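Local atomic coordinates of choloylglycine hydrolase (Clostridium perfringens, PDB entry 2BJF), a protein that hydrolyses the amide bond of glycine- and taurine-conjugated bile salts, releasing the amino acid and the free bile acid, and can also act as an acyltransferase. Residues S115-E118 with V119-A122; T98-V102 with Y103-L107; F179-H182 with V183-N187; A226-F229 with I230-A233; D248-E251 with F252-L256. All coordinates share one frame; numbering follows the deposited sequence. Where two conformers were deposited one is given.

Contact 1: S115-E118 with V119-A122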
loop_
_atom_site.group_PDB
_atom_site.type_symbol
_atom_site.label_atom_id
_atom_site.label_comp_id
_atom_site.label_asym_id
_atom_site.label_seq_id
_atom_site.Cartn_x
_atom_site.Cartn_y
_atom_site.Cartn_z
ATOM N N SER A 115 -17.461 18.642 -32.421
ATOM C CA SER A 115 -17.947 17.804 -31.324
ATOM C C SER A 115 -17.196 16.480 -31.211
ATOM O O SER A 115 -16.521 16.058 -32.152
ATOM C CB SER A 115 -19.444 17.528 -31.493
ATOM O OG SER A 115 -19.684 16.687 -32.610
ATOM N N VAL A 116 -17.327 15.837 -30.052
ATOM C CA VAL A 116 -16.776 14.500 -29.819
ATOM C C VAL A 116 -17.373 13.490 -30.803
ATOM O O VAL A 116 -16.652 12.660 -31.359
ATOM C CB VAL A 116 -16.995 14.045 -28.349
ATOM C CG1 VAL A 116 -16.803 12.537 -28.193
ATOM C CG2 VAL A 116 -16.054 14.796 -27.418
ATOM N N GLU A 117 -18.683 13.581 -31.030
ATOM C CA GLU A 117 -19.364 12.687 -31.973
ATOM C C GLU A 117 -18.817 12.785 -33.399
ATOM O O GLU A 117 -18.668 11.764 -34.076
ATOM C CB GLU A 117 -20.883 12.894 -31.948
ATOM C CG GLU A 117 -21.576 12.384 -30.675
ATOM C CD GLU A 117 -21.340 10.898 -30.390
ATOM O OE1 GLU A 117 -21.323 10.524 -29.199
ATOM O OE2 GLU A 117 -21.175 10.104 -31.342
ATOM N N GLU A 118 -18.524 14.008 -33.845
ATOM C CA GLU A 118 -17.922 14.244 -35.161
ATOM C C GLU A 118 -16.534 13.617 -35.264
ATOM O O GLU A 118 -16.190 13.017 -36.286
ATOM C CB GLU A 118 -17.837 15.743 -35.466
ATOM C CG GLU A 118 -19.136 16.368 -35.957
ATOM C CD GLU A 118 -18.936 17.729 -36.615
ATOM O OE1 GLU A 118 -19.941 18.334 -37.042
ATOM O OE2 GLU A 118 -17.780 18.196 -36.714
ATOM N N VAL A 119 -15.749 13.764 -34.196
ATOM C CA VAL A 119 -14.393 13.210 -34.119
ATOM C C VAL A 119 -14.421 11.678 -34.145
ATOM O O VAL A 119 -13.653 11.054 -34.881
ATOM C CB VAL A 119 -13.643 13.705 -32.848
ATOM C CG1 VAL A 119 -12.287 13.028 -32.711
ATOM C CG2 VAL A 119 -13.464 15.209 -32.885
ATOM N N LYS A 120 -15.313 11.090 -33.347
ATOM C CA LYS A 120 -15.479 9.635 -33.283
ATOM C C LYS A 120 -15.710 9.026 -34.664
ATOM O O LYS A 120 -15.113 8.004 -35.007
ATOM C CB LYS A 120 -16.635 9.258 -32.351
ATOM C CG LYS A 120 -16.297 9.322 -30.865
ATOM C CD LYS A 120 -17.444 8.806 -29.994
ATOM C CE LYS A 120 -17.478 7.281 -29.939
ATOM N NZ LYS A 120 -18.537 6.767 -29.018
ATOM N N GLU A 121 -16.566 9.670 -35.454
ATOM C CA GLU A 121 -16.867 9.211 -36.807
ATOM C C GLU A 121 -15.639 9.295 -37.717
ATOM O O GLU A 121 -15.366 8.371 -38.486
ATOM C CB GLU A 121 -18.039 10.007 -37.393
ATOM C CG GLU A 121 -18.542 9.512 -38.751
ATOM C CD GLU A 121 -19.180 8.127 -38.708
ATOM O OE1 GLU A 121 -19.414 7.581 -37.609
ATOM O OE2 GLU A 121 -19.453 7.581 -39.795
ATOM N N ALA A 122 -14.899 10.396 -37.606
ATOM C CA ALA A 122 -13.706 10.627 -38.421
ATOM C C ALA A 122 -12.546 9.693 -38.071
ATOM O O ALA A 122 -11.691 9.418 -38.914
ATOM C CB ALA A 122 -13.268 12.076 -38.311
#
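Lys120 N donates to Val116 O at the start of helix 116-123, whose first turn opens with a serine N-cap; at 2.9 Å this is the shortest of four successive i to i+4 backbone bonds. Val119, Glu121 and Ala122 donate in the same way to Ser115, Glu117 and Glu118, over 3.2 to 3.3 Å between each amide N and its carbonyl O. The cap is the second kind of bond: Ser115 OG accepts from Glu118 N at 3.2 Å, with an N-H...O angle of 158°, and so satisfies one of the first-turn N-H groups that have no carbonyl of a preceding turn to bond to. In the conformer given, Glu118 returns toward this end through OE2, which accepts from Ser114 N, while Val116 N is bound by Asp148.

Charged side chains form the third group. Glu117 and Lys120 run alongside each other in the same direction, yet Glu117 OE1 and Lys120 NZ stay 4.7 Å apart; the ammonium instead makes its salt bridge with Asp167. The apolar side of the turn faces the sheet, where Val116 and Val119 both rest on Ile146 of strand 142-147, and Val119 also meets Val109 of helix 105-112. Val119 CG2 is set anti to its carbonyl carbon, which brings this methyl back over the preceding turn to 3.3 Å from Ser115 O.

Contact 2: T98-V102 with Y103-L107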
loop_
_atom_site.group_PDB
_atom_site.type_symbol
_atom_site.label_atom_id
_atom_site.label_comp_id
_atom_site.label_asym_id
_atom_site.label_seq_id
_atom_site.Cartn_x
_atom_site.Cartn_y
_atom_site.Cartn_z
ATOM N N THR A 98 -7.268 7.609 -43.365
ATOM C CA THR A 98 -7.018 9.018 -43.092
ATOM C C THR A 98 -5.749 9.086 -42.241
ATOM O O THR A 98 -5.778 8.827 -41.036
ATOM C CB THR A 98 -8.208 9.681 -42.355
ATOM O OG1 THR A 98 -9.399 9.537 -43.140
ATOM C CG2 THR A 98 -7.949 11.165 -42.109
ATOM N N ASN A 99 -4.634 9.412 -42.891
ATOM C CA ASN A 99 -3.327 9.401 -42.240
ATOM C C ASN A 99 -2.979 10.742 -41.606
ATOM O O ASN A 99 -2.929 11.773 -42.285
ATOM C CB ASN A 99 -2.240 8.964 -43.224
ATOM C CG ASN A 99 -2.411 7.528 -43.679
ATOM O OD1 ASN A 99 -2.151 6.589 -42.925
ATOM N ND2 ASN A 99 -2.849 7.348 -44.922
ATOM N N ILE A 100 -2.749 10.714 -40.295
ATOM C CA ILE A 100 -2.473 11.917 -39.518
ATOM C C ILE A 100 -1.109 11.789 -38.837
ATOM O O ILE A 100 -0.900 10.863 -38.053
ATOM C CB ILE A 100 -3.559 12.154 -38.434
ATOM C CG1 ILE A 100 -4.967 12.003 -39.024
ATOM C CG2 ILE A 100 -3.386 13.527 -37.789
ATOM C CD1 ILE A 100 -5.990 11.456 -38.046
ATOM N N PRO A 101 -0.174 12.707 -39.145
ATOM C CA PRO A 101 1.122 12.708 -38.466
ATOM C C PRO A 101 0.959 12.960 -36.969
ATOM O O PRO A 101 0.090 13.740 -36.569
ATOM C CB PRO A 101 1.864 13.874 -39.125
ATOM C CG PRO A 101 1.173 14.086 -40.429
ATOM C CD PRO A 101 -0.261 13.783 -40.149
ATOM N N VAL A 102 1.786 12.301 -36.158
ATOM C CA VAL A 102 1.690 12.385 -34.695
ATOM C C VAL A 102 1.665 13.831 -34.189
ATOM O O VAL A 102 0.796 14.197 -33.393
ATOM C CB VAL A 102 2.835 11.606 -33.989
ATOM C CG1 VAL A 102 2.621 11.579 -32.480
ATOM C CG2 VAL A 102 2.942 10.188 -34.526
ATOM N N TYR A 103 2.609 14.642 -34.668
ATOM C CA TYR A 103 2.742 16.041 -34.247
ATOM C C TYR A 103 1.518 16.898 -34.586
ATOM O O TYR A 103 1.301 17.944 -33.970
ATOM C CB TYR A 103 4.004 16.673 -34.856
ATOM C CG TYR A 103 3.959 16.817 -36.366
ATOM C CD1 TYR A 103 3.336 17.915 -36.966
ATOM C CD2 TYR A 103 4.537 15.858 -37.194
ATOM C CE1 TYR A 103 3.284 18.048 -38.349
ATOM C CE2 TYR A 103 4.496 15.985 -38.582
ATOM C CZ TYR A 103 3.867 17.082 -39.151
ATOM O OH TYR A 103 3.818 17.213 -40.521
ATOM N N ASN A 104 0.733 16.454 -35.568
ATOM C CA ASN A 104 -0.388 17.239 -36.082
ATOM C C ASN A 104 -1.767 16.774 -35.603
ATOM O O ASN A 104 -2.774 17.419 -35.900
ATOM C CB ASN A 104 -0.349 17.282 -37.617
ATOM C CG ASN A 104 -1.105 18.473 -38.193
ATOM O OD1 ASN A 104 -0.945 19.607 -37.738
ATOM N ND2 ASN A 104 -1.930 18.218 -39.205
ATOM N N PHE A 105 -1.814 15.671 -34.857
ATOM C CA PHE A 105 -3.096 15.083 -34.457
ATOM C C PHE A 105 -3.989 16.039 -33.665
ATOM O O PHE A 105 -5.175 16.172 -33.966
ATOM C CB PHE A 105 -2.908 13.773 -33.680
ATOM C CG PHE A 105 -4.204 13.089 -33.333
ATOM C CD1 PHE A 105 -4.831 12.253 -34.249
ATOM C CD2 PHE A 105 -4.807 13.295 -32.093
ATOM C CE1 PHE A 105 -6.035 11.626 -33.936
ATOM C CE2 PHE A 105 -6.009 12.670 -31.769
ATOM C CZ PHE A 105 -6.624 11.836 -32.694
ATOM N N LEU A 106 -3.417 16.692 -32.655
ATOM C CA LEU A 106 -4.187 17.587 -31.796
ATOM C C LEU A 106 -4.808 18.731 -32.604
ATOM O O LEU A 106 -6.006 19.002 -32.485
ATOM C CB LEU A 106 -3.319 18.122 -30.652
ATOM C CG LEU A 106 -4.046 18.477 -29.351
ATOM C CD1 LEU A 106 -3.097 18.399 -28.175
ATOM C CD2 LEU A 106 -4.701 19.851 -29.414
ATOM N N LEU A 107 -3.993 19.382 -33.431
ATOM C CA LEU A 107 -4.473 20.457 -34.297
ATOM C C LEU A 107 -5.501 19.954 -35.315
ATOM O O LEU A 107 -6.473 20.649 -35.607
ATOM C CB LEU A 107 -3.302 21.154 -35.003
ATOM C CG LEU A 107 -3.609 22.323 -35.950
ATOM C CD1 LEU A 107 -4.366 23.446 -35.242
ATOM C CD2 LEU A 107 -2.327 22.848 -36.577
HETATM O O HOH W 1 -0.639 15.771 -31.520
#
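Val102 O is gripped by two donors where strand 98-101 turns into helix 105-112: water 1 gives it a hydrogen bond of 2.8 Å, and Phe105 N adds a weak one of 3.3 Å. The same water accepts from Leu106 N, so it bridges the strand-to-helix turn to the helix's first residues. One residue back, Pro101 O accepts from Asn104 N at 3.0 Å.

Two apolar pairs brace the turn. Ile100 sends CG2 and CD1 to the CD1 side of the Phe105 ring, both 4.0 Å from Phe105 CD1, and CG2 also reaches the Phe105 backbone. Phe105 in turn meets the Trp144 ring and Ile128 of the parallel partner strand 126-129. On the other flank the nearest atoms of the Tyr103 side chain and bound deoxycholate are about 4 Å apart, and the tyrosine hydroxyl is hydrogen-bonded to Asn44, so Tyr103 probably forms part of the wall of the bile-acid pocket. Tyr103 CG stands between its own N and carbonyl carbon (chi1 66°), which folds the ring back along the chain until CE2 lies 3.4 Å from Pro101 CB.

Contact 3: F179-H182 with V183-N187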
loop_
_atom_site.group_PDB
_atom_site.type_symbol
_atom_site.label_atom_id
_atom_site.label_comp_id
_atom_site.label_asym_id
_atom_site.label_seq_id
_atom_site.Cartn_x
_atom_site.Cartn_y
_atom_site.Cartn_z
ATOM N N PHE A 179 -5.760 2.450 -21.779
ATOM C CA PHE A 179 -6.913 2.965 -21.035
ATOM C C PHE A 179 -7.748 1.858 -20.390
ATOM O O PHE A 179 -8.171 1.985 -19.239
ATOM C CB PHE A 179 -7.784 3.858 -21.927
ATOM C CG PHE A 179 -8.910 4.536 -21.192
ATOM C CD1 PHE A 179 -8.648 5.526 -20.246
ATOM C CD2 PHE A 179 -10.232 4.187 -21.447
ATOM C CE1 PHE A 179 -9.688 6.153 -19.565
ATOM C CE2 PHE A 179 -11.279 4.811 -20.775
ATOM C CZ PHE A 179 -11.006 5.793 -19.829
ATOM N N ASP A 180 -7.965 0.772 -21.129
ATOM C CA ASP A 180 -8.721 -0.369 -20.615
ATOM C C ASP A 180 -8.049 -1.019 -19.406
ATOM O O ASP A 180 -8.734 -1.559 -18.533
ATOM C CB ASP A 180 -8.985 -1.403 -21.718
ATOM C CG ASP A 180 -7.713 -1.906 -22.372
ATOM O OD1 ASP A 180 -6.946 -1.082 -22.906
ATOM O OD2 ASP A 180 -7.485 -3.134 -22.365
ATOM N N TRP A 181 -6.717 -0.956 -19.352
ATOM C CA TRP A 181 -5.968 -1.466 -18.201
ATOM C C TRP A 181 -6.291 -0.663 -16.941
ATOM O O TRP A 181 -6.543 -1.238 -15.880
ATOM C CB TRP A 181 -4.453 -1.470 -18.466
ATOM C CG TRP A 181 -3.667 -2.144 -17.371
ATOM C CD1 TRP A 181 -3.211 -3.432 -17.364
ATOM C CD2 TRP A 181 -3.265 -1.570 -16.118
ATOM N NE1 TRP A 181 -2.554 -3.696 -16.186
ATOM C CE2 TRP A 181 -2.568 -2.570 -15.405
ATOM C CE3 TRP A 181 -3.422 -0.304 -15.533
ATOM C CZ2 TRP A 181 -2.030 -2.348 -14.133
ATOM C CZ3 TRP A 181 -2.886 -0.082 -14.267
ATOM C CH2 TRP A 181 -2.198 -1.100 -13.582
ATOM N N HIS A 182 -6.279 0.664 -17.065
ATOM C CA HIS A 182 -6.564 1.549 -15.935
ATOM C C HIS A 182 -7.999 1.383 -15.442
ATOM O O HIS A 182 -8.243 1.355 -14.236
ATOM C CB HIS A 182 -6.297 3.010 -16.305
ATOM C CG HIS A 182 -4.848 3.330 -16.505
ATOM N ND1 HIS A 182 -3.974 3.517 -15.455
ATOM C CD2 HIS A 182 -4.122 3.503 -17.635
ATOM C CE1 HIS A 182 -2.772 3.789 -15.930
ATOM N NE2 HIS A 182 -2.835 3.789 -17.250
ATOM N N VAL A 183 -8.939 1.268 -16.379
ATOM C CA VAL A 183 -10.351 1.073 -16.041
ATOM C C VAL A 183 -10.549 -0.218 -15.235
ATOM O O VAL A 183 -11.299 -0.234 -14.256
ATOM C CB VAL A 183 -11.254 1.097 -17.303
ATOM C CG1 VAL A 183 -12.699 0.757 -16.954
ATOM C CG2 VAL A 183 -11.191 2.461 -17.972
ATOM N N ALA A 184 -9.859 -1.284 -15.638
ATOM C CA ALA A 184 -9.894 -2.546 -14.901
ATOM C C ALA A 184 -9.208 -2.424 -13.537
ATOM O O ALA A 184 -9.636 -3.054 -12.566
ATOM C CB ALA A 184 -9.270 -3.670 -15.722
ATOM N N ASN A 185 -8.156 -1.609 -13.470
ATOM C CA ASN A 185 -7.427 -1.377 -12.219
ATOM C C ASN A 185 -8.278 -0.672 -11.160
ATOM O O ASN A 185 -8.079 -0.880 -9.963
ATOM C CB ASN A 185 -6.127 -0.602 -12.477
ATOM C CG ASN A 185 -5.148 -0.677 -11.306
ATOM O OD1 ASN A 185 -5.001 -1.719 -10.661
ATOM N ND2 ASN A 185 -4.461 0.428 -11.041
ATOM N N LEU A 186 -9.229 0.148 -11.605
ATOM C CA LEU A 186 -10.157 0.830 -10.695
ATOM C C LEU A 186 -10.942 -0.153 -9.829
ATOM O O LEU A 186 -11.238 0.135 -8.670
ATOM C CB LEU A 186 -11.133 1.717 -11.469
ATOM C CG LEU A 186 -10.602 2.963 -12.177
ATOM C CD1 LEU A 186 -11.662 3.495 -13.121
ATOM C CD2 LEU A 186 -10.185 4.034 -11.183
ATOM N N ASN A 187 -11.261 -1.313 -10.401
ATOM C CA ASN A 187 -12.005 -2.370 -9.706
ATOM C C ASN A 187 -11.334 -2.905 -8.436
ATOM O O ASN A 187 -12.002 -3.463 -7.563
ATOM C CB ASN A 187 -12.289 -3.530 -10.660
ATOM C CG ASN A 187 -13.254 -3.158 -11.772
ATOM O OD1 ASN A 187 -14.129 -2.308 -11.597
ATOM N ND2 ASN A 187 -13.104 -3.805 -12.922
HETATM O O HOH W 2 -4.657 2.927 -12.682
#
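In helix 179-186 four i to i+4 bonds join Phe179-His182 to Val183-Leu186, among them Val183 N to Phe179 O at 3.0 Å and Asn185 N to Trp181 O at 2.9 Å, and the backbone then tightens to an i to i+3 bond at Asn187. Along one side of the helix, Val183 lays CG2 over a face of the Phe179 ring as a CH-pi contact, 3.9 Å from the ring centroid and 21° off the normal.

Asn185 CG, anti to the backbone N (chi1 -164°), carries its amide alongside the Trp181 ring, the two planes 38° apart, with ND2 3.6 Å from Trp181 CZ3. Asn185 CB adds an off-centre CH-pi contact with the six-membered ring. This pair belongs to a subunit interface: Trp181 stacks on Trp181 of the second subunit and its carbonyl oxygen also accepts from that indole's NE1, while Asn185 packs on the same residue.

His182 is held from both nitrogens. NE2 bonds to the carbonyl of Asn175, a residue lining the taurine site. From the other nitrogen a water-mediated link returns to the helix: water 2, in the plane of the imidazole, lies 2.9 Å from His182 ND1 and accepts from Asn185 ND2 at 3.0 Å.

Contact 4: A226-F229 with I230-A233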
loop_
_atom_site.group_PDB
_atom_site.type_symbol
_atom_site.label_atom_id
_atom_site.label_comp_id
_atom_site.label_asym_id
_atom_site.label_seq_id
_atom_site.Cartn_x
_atom_site.Cartn_y
_atom_site.Cartn_z
ATOM N N ALA A 226 -0.248 4.894 -13.147
ATOM C CA ALA A 226 -1.328 4.071 -12.596
ATOM C C ALA A 226 -1.840 4.603 -11.255
ATOM O O ALA A 226 -3.050 4.689 -11.035
ATOM C CB ALA A 226 -0.891 2.615 -12.473
ATOM N N SER A 227 -0.918 4.975 -10.370
ATOM C CA SER A 227 -1.289 5.510 -9.060
ATOM C C SER A 227 -1.997 6.858 -9.169
ATOM O O SER A 227 -2.977 7.109 -8.461
ATOM C CB SER A 227 -0.063 5.615 -8.157
ATOM O OG SER A 227 0.445 4.323 -7.873
ATOM N N ARG A 228 -1.507 7.712 -10.065
ATOM C CA ARG A 228 -2.133 9.011 -10.303
ATOM C C ARG A 228 -3.536 8.869 -10.888
ATOM O O ARG A 228 -4.439 9.620 -10.516
ATOM C CB ARG A 228 -1.245 9.898 -11.182
ATOM C CG ARG A 228 0.019 10.367 -10.474
ATOM C CD ARG A 228 0.808 11.376 -11.297
ATOM N NE ARG A 228 1.576 10.760 -12.380
ATOM C CZ ARG A 228 1.185 10.702 -13.650
ATOM N NH1 ARG A 228 0.014 11.211 -14.019
ATOM N NH2 ARG A 228 1.965 10.128 -14.558
ATOM N N PHE A 229 -3.717 7.895 -11.782
ATOM C CA PHE A 229 -5.030 7.607 -12.371
ATOM C C PHE A 229 -6.045 7.268 -11.280
ATOM O O PHE A 229 -7.148 7.815 -11.260
ATOM C CB PHE A 229 -4.928 6.464 -13.392
ATOM C CG PHE A 229 -6.160 6.286 -14.247
ATOM C CD1 PHE A 229 -6.180 6.741 -15.562
ATOM C CD2 PHE A 229 -7.290 5.638 -13.748
ATOM C CE1 PHE A 229 -7.313 6.572 -16.362
ATOM C CE2 PHE A 229 -8.427 5.464 -14.537
ATOM C CZ PHE A 229 -8.438 5.931 -15.848
ATOM N N ILE A 230 -5.661 6.374 -10.369
ATOM C CA ILE A 230 -6.533 5.980 -9.262
ATOM C C ILE A 230 -6.921 7.190 -8.412
ATOM O O ILE A 230 -8.102 7.403 -8.139
ATOM C CB ILE A 230 -5.892 4.868 -8.379
ATOM C CG1 ILE A 230 -5.584 3.608 -9.209
ATOM C CG2 ILE A 230 -6.776 4.547 -7.162
ATOM C CD1 ILE A 230 -6.782 2.980 -9.929
ATOM N N ARG A 231 -5.930 7.990 -8.021
ATOM C CA ARG A 231 -6.181 9.146 -7.162
ATOM C C ARG A 231 -7.128 10.163 -7.798
ATOM O O ARG A 231 -8.121 10.546 -7.182
ATOM C CB ARG A 231 -4.874 9.816 -6.721
ATOM C CG ARG A 231 -4.048 8.969 -5.760
ATOM C CD ARG A 231 -3.295 9.822 -4.733
ATOM N NE ARG A 231 -2.366 10.783 -5.335
ATOM C CZ ARG A 231 -1.155 10.484 -5.804
ATOM N NH1 ARG A 231 -0.699 9.236 -5.771
ATOM N NH2 ARG A 231 -0.395 11.442 -6.318
ATOM N N VAL A 232 -6.840 10.573 -9.033
ATOM C CA VAL A 232 -7.673 11.572 -9.711
ATOM C C VAL A 232 -9.096 11.052 -9.971
ATOM O O VAL A 232 -10.065 11.801 -9.851
ATOM C CB VAL A 232 -6.988 12.153 -10.991
ATOM C CG1 VAL A 232 -6.841 11.107 -12.089
ATOM C CG2 VAL A 232 -7.727 13.381 -11.499
ATOM N N ALA A 233 -9.217 9.764 -10.291
ATOM C CA ALA A 233 -10.527 9.158 -10.539
ATOM C C ALA A 233 -11.432 9.235 -9.308
ATOM O O ALA A 233 -12.601 9.612 -9.413
ATOM C CB ALA A 233 -10.371 7.717 -10.998
#
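With CG anti to its carbonyl carbon (chi1 -69°) and the chain bent again at chi2 and chi3, Arg231 folds back along helix 225-243, its CG 3.4 Å from Ser227 O and its NH2 4.3 Å from Arg228 CG. Val232 has CG1 in the cramped place between its own N and carbonyl carbon, chi1 67°, which sets that methyl 3.2 Å from Arg228 O and 3.4 Å from Phe229 O.

Four i to i+4 bonds carry the turn; the straightest is Val232 N to Arg228 O, 3.0 Å long with an N-H...O angle of 174°. Arg228 NE and Arg231 NH2 are 6.4 Å apart, and each guanidinium has its own acceptors. Arg228 binds the carbonyl oxygens of Cys2, the probable nucleophile, and Phe223, and also the side chain of Asn175, consistent with a link between this helix and the active-site region. Arg231 binds the carbonyls of Pro220 and Asp222 and the side chain of Asn258, tying the helix to adjoining loops.

Phe229 stacks on His182 and touches Val172 of strand 172-173, while Ile230 and Ala233 pack on Leu186, so this buried turn lies between helix 179-186 and the outermost strand, within this chain, of the six-stranded antiparallel sheet.

Contact 5: D248-E251 with F252-L256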
loop_
_atom_site.group_PDB
_atom_site.type_symbol
_atom_site.label_atom_id
_atom_site.label_comp_id
_atom_site.label_asym_id
_atom_site.label_seq_id
_atom_site.Cartn_x
_atom_site.Cartn_y
_atom_site.Cartn_z
ATOM N N ASP A 248 -16.415 24.642 -8.935
ATOM C CA ASP A 248 -16.043 25.807 -9.735
ATOM C C ASP A 248 -14.582 25.694 -10.180
ATOM O O ASP A 248 -13.937 24.666 -9.951
ATOM C CB ASP A 248 -16.304 27.115 -8.970
ATOM C CG ASP A 248 -15.679 27.131 -7.576
ATOM O OD1 ASP A 248 -14.771 26.321 -7.295
ATOM O OD2 ASP A 248 -16.101 27.970 -6.754
ATOM N N LEU A 249 -14.067 26.756 -10.798
ATOM C CA LEU A 249 -12.728 26.756 -11.392
ATOM C C LEU A 249 -11.621 26.238 -10.468
ATOM O O LEU A 249 -10.823 25.387 -10.868
ATOM C CB LEU A 249 -12.370 28.157 -11.907
ATOM C CG LEU A 249 -11.029 28.346 -12.624
ATOM C CD1 LEU A 249 -10.931 27.472 -13.869
ATOM C CD2 LEU A 249 -10.823 29.809 -12.983
ATOM N N ILE A 250 -11.574 26.746 -9.239
ATOM C CA ILE A 250 -10.484 26.406 -8.324
ATOM C C ILE A 250 -10.470 24.923 -7.921
ATOM O O ILE A 250 -9.406 24.361 -7.664
ATOM C CB ILE A 250 -10.434 27.352 -7.078
ATOM C CG1 ILE A 250 -9.045 27.334 -6.426
ATOM C CG2 ILE A 250 -11.530 27.013 -6.064
ATOM C CD1 ILE A 250 -7.923 27.862 -7.314
ATOM N N GLU A 251 -11.648 24.296 -7.900
ATOM C CA GLU A 251 -11.770 22.875 -7.553
ATOM C C GLU A 251 -10.999 21.978 -8.523
ATOM O O GLU A 251 -10.414 20.967 -8.121
ATOM C CB GLU A 251 -13.240 22.443 -7.503
ATOM C CG GLU A 251 -14.105 23.167 -6.467
ATOM C CD GLU A 251 -13.722 22.875 -5.020
ATOM O OE1 GLU A 251 -12.790 22.082 -4.770
ATOM O OE2 GLU A 251 -14.371 23.449 -4.123
ATOM N N PHE A 252 -11.013 22.363 -9.798
ATOM C CA PHE A 252 -10.254 21.688 -10.848
ATOM C C PHE A 252 -8.772 21.627 -10.477
ATOM O O PHE A 252 -8.138 20.576 -10.582
ATOM C CB PHE A 252 -10.454 22.433 -12.173
ATOM C CG PHE A 252 -9.927 21.707 -13.379
ATOM C CD1 PHE A 252 -10.775 20.928 -14.159
ATOM C CD2 PHE A 252 -8.591 21.833 -13.759
ATOM C CE1 PHE A 252 -10.299 20.264 -15.287
ATOM C CE2 PHE A 252 -8.106 21.171 -14.884
ATOM C CZ PHE A 252 -8.962 20.384 -15.647
ATOM N N PHE A 253 -8.234 22.757 -10.021
ATOM C CA PHE A 253 -6.828 22.853 -9.639
ATOM C C PHE A 253 -6.515 22.071 -8.365
ATOM O O PHE A 253 -5.448 21.465 -8.256
ATOM C CB PHE A 253 -6.403 24.321 -9.518
ATOM C CG PHE A 253 -6.257 25.013 -10.846
ATOM C CD1 PHE A 253 -5.006 25.136 -11.445
ATOM C CD2 PHE A 253 -7.372 25.526 -11.507
ATOM C CE1 PHE A 253 -4.866 25.767 -12.682
ATOM C CE2 PHE A 253 -7.242 26.158 -12.744
ATOM C CZ PHE A 253 -5.986 26.278 -13.332
ATOM N N HIS A 254 -7.449 22.068 -7.415
ATOM C CA HIS A 254 -7.285 21.279 -6.191
ATOM C C HIS A 254 -7.145 19.788 -6.481
ATOM O O HIS A 254 -6.303 19.114 -5.886
ATOM C CB HIS A 254 -8.430 21.534 -5.208
ATOM C CG HIS A 254 -8.302 22.827 -4.465
ATOM N ND1 HIS A 254 -7.352 23.029 -3.487
ATOM C CD2 HIS A 254 -9.004 23.980 -4.554
ATOM C CE1 HIS A 254 -7.470 24.256 -3.009
ATOM N NE2 HIS A 254 -8.467 24.853 -3.638
ATOM N N ILE A 255 -7.960 19.283 -7.406
ATOM C CA ILE A 255 -7.890 17.877 -7.809
ATOM C C ILE A 255 -6.527 17.557 -8.432
ATOM O O ILE A 255 -5.852 16.614 -8.012
ATOM C CB ILE A 255 -9.045 17.489 -8.775
ATOM C CG1 ILE A 255 -10.396 17.566 -8.054
ATOM C CG2 ILE A 255 -8.832 16.085 -9.333
ATOM C CD1 ILE A 255 -11.611 17.475 -8.974
ATOM N N LEU A 256 -6.116 18.355 -9.415
ATOM C CA LEU A 256 -4.854 18.105 -10.114
ATOM C C LEU A 256 -3.605 18.335 -9.260
ATOM O O LEU A 256 -2.579 17.691 -9.484
ATOM C CB LEU A 256 -4.781 18.892 -11.428
ATOM C CG LEU A 256 -5.670 18.390 -12.575
ATOM C CD1 LEU A 256 -5.413 19.200 -13.829
ATOM C CD2 LEU A 256 -5.457 16.908 -12.863
#
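Helix 249-257 packs on the six-stranded antiparallel sheet of this Ntn-hydrolase, touching strands 3-8, 275-283 and 288-293, and its first two turns bring Leu249, Ile250 and Glu251 against Phe252, Phe253, His254 and Ile255. Regular i to i+4 bonding is established by His254 N, which donates to Ile250 O at 3.0 Å, and by Ile255 N, which donates to Glu251 O at 3.1 Å. Just before them the first turn is looser: Phe252 N makes only a weak bond to Leu249 O, with an N-H...O angle of 128°.

That same Leu249 carbonyl meets the edge of the Phe253 ring, its oxygen in the ring plane and 3.5 Å from CD2. The Leu249 and Phe253 side chains extend abreast in a common direction, with Leu249 CD1 4.1 Å from Phe253 CE2. Both reach toward the sheet, Leu249 onto Tyr290 and Phe253 onto Asn292, while Phe252 presses on Leu5 and Cys281.

On another flank Ile250 and His254 are set at a slant. Ile250 CG1, anti to the backbone N (chi1 -159°), comes to 3.8 Å from His254 NE2, and His254 CD2 lies 3.2 Å from Ile250 O. The imidazole stacks on Tyr294 of the fourth subunit, and NE2 bonds to that residue's carbonyl oxygen. Glu251, its chain bent at chi2, forms a salt bridge with Arg263 of the same neighbour and a hydrogen bond with the Tyr294 hydroxyl there. One helix thus serves two surfaces, the sheet inside the subunit and the tetramer interface outside it, consistent with the layered alpha-beta-beta-alpha architecture of Ntn-hydrolases.

In the fold
Along the chain the order is contact 2, 1, 3, 4, 5. Contacts 1 and 2 sit on successive helices, 116-123 and 105-112, with centres 15 Å apart and nearest atoms about 5 Å apart. In a second group, contacts 3 and 4, centred 10 Å apart, pack helix 179-186 against helix 225-243, and contact 4 reaches contact 5, 16 Å away centre to centre, where Val232 meets Ile255 of helix 249-257. Contact 2 lies across the chain's centre from contacts 4 and 5, 28 and 30 Å away centre to centre. Contact 2 borders the bile-acid pocket, whereas contact 1 lies away from it. Contacts 4 and 5 pack on the six-stranded sheet near Cys2, the probable nucleophile; contacts 3 and 5 carry most links to neighbouring subunits.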